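Local coordinates for leucine rich repeat and phosphatase domain containing protein (Entamoeba histolytica, PDB 3EMU) that probably hydrolyses phosphate esters on phosphorylated proteins, as a phosphatase of the dual-specificity family, at residues 6-18 / 23-36. Residues are numbered along the deposited sequence; the frame is centred on the assembly and turned at random. Where two conformers were deposited one is given.
Sequences PTLSPTQIIQYIH and LNAHNVDYIHNNNI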
# COMPACT_ATOMS: atom_id res chain seq x y z
N PRO A 6 -4.71 -19.11 -1.26
CA PRO A 6 -4.00 -17.82 -1.46
C PRO A 6 -4.46 -16.72 -0.51
O PRO A 6 -3.63 -15.93 -0.07
CB PRO A 6 -4.37 -17.44 -2.90
CG PRO A 6 -4.49 -18.78 -3.58
CD PRO A 6 -5.18 -19.66 -2.53
N THR A 7 -5.75 -16.69 -0.18
CA THR A 7 -6.28 -15.71 0.75
C THR A 7 -5.56 -15.71 2.10
O THR A 7 -5.64 -14.73 2.84
CB THR A 7 -7.81 -15.92 0.98
OG1 THR A 7 -8.04 -17.18 1.66
CG2 THR A 7 -8.52 -16.00 -0.34
N LEU A 8 -4.89 -16.79 2.45
CA LEU A 8 -4.27 -16.90 3.77
C LEU A 8 -2.86 -16.24 3.85
O LEU A 8 -2.27 -16.17 4.92
CB LEU A 8 -4.15 -18.38 4.19
CG LEU A 8 -5.42 -19.22 4.37
CD1 LEU A 8 -5.01 -20.57 4.91
CD2 LEU A 8 -6.32 -18.54 5.36
N SER A 9 -2.32 -15.81 2.73
CA SER A 9 -1.00 -15.18 2.71
C SER A 9 -1.00 -13.81 2.07
O SER A 9 -1.60 -13.63 1.01
CB SER A 9 -0.02 -16.04 1.91
OG SER A 9 0.35 -17.12 2.73
N PRO A 10 -0.29 -12.86 2.69
CA PRO A 10 0.01 -11.63 1.93
C PRO A 10 0.82 -11.88 0.63
O PRO A 10 1.39 -12.97 0.43
CB PRO A 10 0.79 -10.77 2.92
CG PRO A 10 0.56 -11.37 4.29
CD PRO A 10 0.35 -12.85 4.03
N THR A 11 0.82 -10.88 -0.24
CA THR A 11 1.58 -10.89 -1.49
C THR A 11 2.77 -9.90 -1.46
O THR A 11 2.63 -8.70 -1.11
CB THR A 11 0.67 -10.61 -2.70
OG1 THR A 11 -0.41 -11.55 -2.69
CG2 THR A 11 1.43 -10.74 -4.05
N GLN A 12 3.94 -10.40 -1.81
CA GLN A 12 5.12 -9.54 -1.86
C GLN A 12 5.07 -8.74 -3.16
O GLN A 12 4.88 -9.32 -4.26
CB GLN A 12 6.43 -10.34 -1.83
CG GLN A 12 7.59 -9.34 -1.89
CD GLN A 12 8.96 -9.94 -1.65
OE1 GLN A 12 9.28 -10.37 -0.56
NE2 GLN A 12 9.79 -9.88 -2.68
N ILE A 13 5.22 -7.43 -3.05
CA ILE A 13 5.04 -6.61 -4.26
C ILE A 13 6.41 -6.30 -4.95
O ILE A 13 6.59 -6.59 -6.11
CB ILE A 13 4.19 -5.34 -3.99
CG1 ILE A 13 2.74 -5.73 -3.56
CG2 ILE A 13 4.22 -4.40 -5.21
CD1 ILE A 13 1.98 -6.66 -4.58
N ILE A 14 7.34 -5.79 -4.15
CA ILE A 14 8.75 -5.64 -4.49
C ILE A 14 9.35 -5.93 -3.12
O ILE A 14 8.63 -6.09 -2.14
CB ILE A 14 9.13 -4.16 -4.94
CG1 ILE A 14 8.92 -3.18 -3.78
CG2 ILE A 14 8.37 -3.72 -6.22
CD1 ILE A 14 9.41 -1.75 -4.05
N GLN A 15 10.67 -5.97 -3.06
CA GLN A 15 11.35 -6.33 -1.84
C GLN A 15 11.00 -5.41 -0.69
O GLN A 15 10.92 -4.19 -0.86
CB GLN A 15 12.86 -6.36 -2.08
CG GLN A 15 13.65 -6.65 -0.83
CD GLN A 15 15.16 -6.42 -1.03
OE1 GLN A 15 15.59 -5.39 -1.61
NE2 GLN A 15 15.97 -7.38 -0.53
N TYR A 16 10.77 -6.00 0.49
CA TYR A 16 10.31 -5.28 1.71
C TYR A 16 8.82 -4.84 1.75
O TYR A 16 8.36 -4.36 2.77
CB TYR A 16 11.20 -4.07 2.00
CG TYR A 16 12.67 -4.40 2.08
CD1 TYR A 16 13.12 -5.45 2.89
CD2 TYR A 16 13.61 -3.68 1.34
CE1 TYR A 16 14.47 -5.77 2.96
CE2 TYR A 16 14.94 -3.98 1.40
CZ TYR A 16 15.37 -5.03 2.22
OH TYR A 16 16.72 -5.32 2.28
N ILE A 17 8.10 -4.98 0.64
CA ILE A 17 6.73 -4.47 0.52
C ILE A 17 5.75 -5.63 0.30
O ILE A 17 5.82 -6.38 -0.71
CB ILE A 17 6.60 -3.52 -0.70
CG1 ILE A 17 7.64 -2.38 -0.66
CG2 ILE A 17 5.14 -3.00 -0.87
CD1 ILE A 17 7.48 -1.38 0.47
N HIS A 18 4.79 -5.73 1.23
CA HIS A 18 3.81 -6.81 1.18
C HIS A 18 2.41 -6.23 1.28
O HIS A 18 2.14 -5.29 2.04
CB HIS A 18 4.10 -7.83 2.28
CG HIS A 18 5.49 -8.41 2.25
ND1 HIS A 18 5.76 -9.69 1.78
CD2 HIS A 18 6.68 -7.91 2.67
CE1 HIS A 18 7.05 -9.95 1.92
NE2 HIS A 18 7.64 -8.88 2.44
N LEU A 23 -7.41 -10.46 7.49
CA LEU A 23 -7.25 -11.90 7.54
C LEU A 23 -5.79 -12.39 7.50
O LEU A 23 -5.30 -12.95 8.49
CB LEU A 23 -8.12 -12.60 6.46
CG LEU A 23 -7.82 -14.10 6.17
CD1 LEU A 23 -7.81 -14.87 7.45
CD2 LEU A 23 -8.76 -14.80 5.16
N ASN A 24 -5.10 -12.24 6.37
CA ASN A 24 -3.75 -12.79 6.30
C ASN A 24 -2.71 -12.01 7.10
O ASN A 24 -1.61 -12.50 7.29
CB ASN A 24 -3.29 -13.08 4.85
CG ASN A 24 -3.44 -11.86 3.93
OD1 ASN A 24 -3.11 -10.74 4.31
ND2 ASN A 24 -4.01 -12.08 2.78
N ALA A 25 -3.06 -10.85 7.65
CA ALA A 25 -2.15 -10.23 8.62
C ALA A 25 -1.88 -11.17 9.81
O ALA A 25 -1.00 -10.92 10.66
CB ALA A 25 -2.71 -8.93 9.11
N HIS A 26 -2.64 -12.25 9.89
CA HIS A 26 -2.57 -13.12 11.06
C HIS A 26 -1.64 -14.27 10.76
O HIS A 26 -1.36 -15.10 11.62
CB HIS A 26 -3.99 -13.62 11.47
CG HIS A 26 -4.83 -12.56 12.14
ND1 HIS A 26 -5.64 -11.70 11.43
CD2 HIS A 26 -4.95 -12.21 13.44
CE1 HIS A 26 -6.25 -10.88 12.28
NE2 HIS A 26 -5.83 -11.16 13.50
N ASN A 27 -1.18 -14.32 9.52
CA ASN A 27 -0.19 -15.30 9.14
C ASN A 27 1.19 -14.95 9.75
O ASN A 27 2.08 -14.43 9.08
CB ASN A 27 -0.16 -15.44 7.62
CG ASN A 27 0.63 -16.64 7.18
OD1 ASN A 27 1.44 -17.15 7.94
ND2 ASN A 27 0.40 -17.10 5.96
N VAL A 28 1.35 -15.26 11.04
CA VAL A 28 2.50 -14.86 11.83
C VAL A 28 3.82 -15.47 11.38
O VAL A 28 4.88 -14.86 11.55
CB VAL A 28 2.28 -15.11 13.33
CG1 VAL A 28 1.31 -14.10 13.88
CG2 VAL A 28 1.75 -16.55 13.56
N ASP A 29 3.75 -16.67 10.81
CA ASP A 29 4.95 -17.27 10.28
C ASP A 29 5.40 -16.55 8.99
O ASP A 29 6.59 -16.40 8.75
CB ASP A 29 4.74 -18.75 10.02
CG ASP A 29 6.05 -19.52 10.00
OD1 ASP A 29 6.91 -19.24 10.88
OD2 ASP A 29 6.22 -20.39 9.11
N TYR A 30 4.46 -16.19 8.13
CA TYR A 30 4.77 -15.39 6.96
C TYR A 30 5.47 -14.09 7.36
O TYR A 30 6.44 -13.69 6.75
CB TYR A 30 3.49 -15.06 6.17
CG TYR A 30 3.73 -14.22 4.92
CD1 TYR A 30 3.77 -14.81 3.67
CD2 TYR A 30 3.94 -12.86 5.02
CE1 TYR A 30 3.99 -14.06 2.54
CE2 TYR A 30 4.16 -12.09 3.89
CZ TYR A 30 4.19 -12.68 2.66
OH TYR A 30 4.39 -11.89 1.56
N ILE A 31 4.93 -13.43 8.37
CA ILE A 31 5.50 -12.22 8.90
C ILE A 31 6.93 -12.49 9.39
O ILE A 31 7.88 -11.79 9.02
CB ILE A 31 4.56 -11.70 10.03
CG1 ILE A 31 3.29 -11.12 9.40
CG2 ILE A 31 5.25 -10.69 10.93
CD1 ILE A 31 2.30 -10.55 10.43
N HIS A 32 7.09 -13.52 10.22
CA HIS A 32 8.40 -13.88 10.79
C HIS A 32 9.42 -14.21 9.71
O HIS A 32 10.54 -13.75 9.73
CB HIS A 32 8.27 -15.08 11.76
CG HIS A 32 9.59 -15.59 12.29
ND1 HIS A 32 10.29 -16.61 11.68
CD2 HIS A 32 10.34 -15.20 13.35
CE1 HIS A 32 11.42 -16.83 12.34
NE2 HIS A 32 11.47 -15.99 13.36
N ASN A 33 9.03 -15.03 8.75
CA ASN A 33 9.97 -15.45 7.71
C ASN A 33 10.35 -14.37 6.67
O ASN A 33 11.32 -14.51 5.95
CB ASN A 33 9.47 -16.72 6.98
CG ASN A 33 9.44 -17.98 7.88
OD1 ASN A 33 9.88 -17.97 9.05
ND2 ASN A 33 8.92 -19.08 7.32
N ASN A 34 9.55 -13.32 6.55
CA ASN A 34 9.82 -12.24 5.61
C ASN A 34 10.31 -11.00 6.33
O ASN A 34 10.30 -9.93 5.76
CB ASN A 34 8.56 -11.90 4.84
CG ASN A 34 8.23 -12.92 3.81
OD1 ASN A 34 8.81 -12.92 2.73
ND2 ASN A 34 7.29 -13.82 4.12
N ASN A 35 10.68 -11.18 7.60
CA ASN A 35 11.24 -10.13 8.42
C ASN A 35 10.44 -8.84 8.48
O ASN A 35 11.02 -7.75 8.46
CB ASN A 35 12.67 -9.79 7.97
CG ASN A 35 13.56 -11.00 7.95
OD1 ASN A 35 13.84 -11.57 6.88
ND2 ASN A 35 14.01 -11.42 9.14
N ILE A 36 9.12 -8.98 8.58
CA ILE A 36 8.26 -7.83 8.62
C ILE A 36 8.19 -7.27 10.04
O ILE A 36 7.93 -7.98 11.00
CB ILE A 36 6.87 -8.21 8.06
CG1 ILE A 36 6.97 -8.45 6.54
CG2 ILE A 36 5.82 -7.17 8.45
CD1 ILE A 36 5.79 -9.26 5.93
O HOH W 1 10.40 -8.20 3.68
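Tyr-30, on the short helix 28-33, is gripped by Pro-10 and His-18 in a small aromatic and apolar cluster. The pyrrolidine of Pro-10 lies over one face of the phenol ring, its CD 3.7 Å from the ring centroid in a CH-pi contact; a rigid, compact ring suits this place because it covers the aromatic face without free rotors. Asn-34 ND2 rests over the opposite face while donating to Tyr-30 O, so the phenol is sandwiched between proline and amide. His-18 has a similar CH-pi cover: Ile-36 CD1 sits over one face of the imidazole, 3.8 Å from its centroid.

Hydrogen bonds tie the polar ends. Tyr-30 reaches His-18 because its CG stands anti to the backbone N (chi1 -180°), and its OH is hydrogen-bonded to His-18 ND1 at 2.6 Å, at the imidazole edge, with the two ring planes nearly perpendicular (89°). Histidine suits this buried place by offering two nitrogens: ND1 meets the phenol, and NE2 is joined through a water to Asn-34 O. Two asparagine amides hold the 3-10 segment 6-8: Asn-24 ND2 donates to Thr-7 O at 3.1 Å, and Asn-27 ND2 to Leu-8 O at 3.0 Å, each from above the carbonyl plane. Asparagine fits because its amide can donate and accept at once: Asn-24 OD1 accepts from Ser-21 N, and Asn-27 OD1 from Tyr-30 N as the N-cap of the helix.

The contact thus fastens the N-terminal 3-10 turn, Pro-10 and strand 17-21 to the loop and helix that lead into strand 36-42. With its hydroxyl bonded and both faces covered, Tyr-30 is probably fixed in rotation, while the directional amide bonds of Asn-24 and Asn-27 probably set the position of segment 6-8.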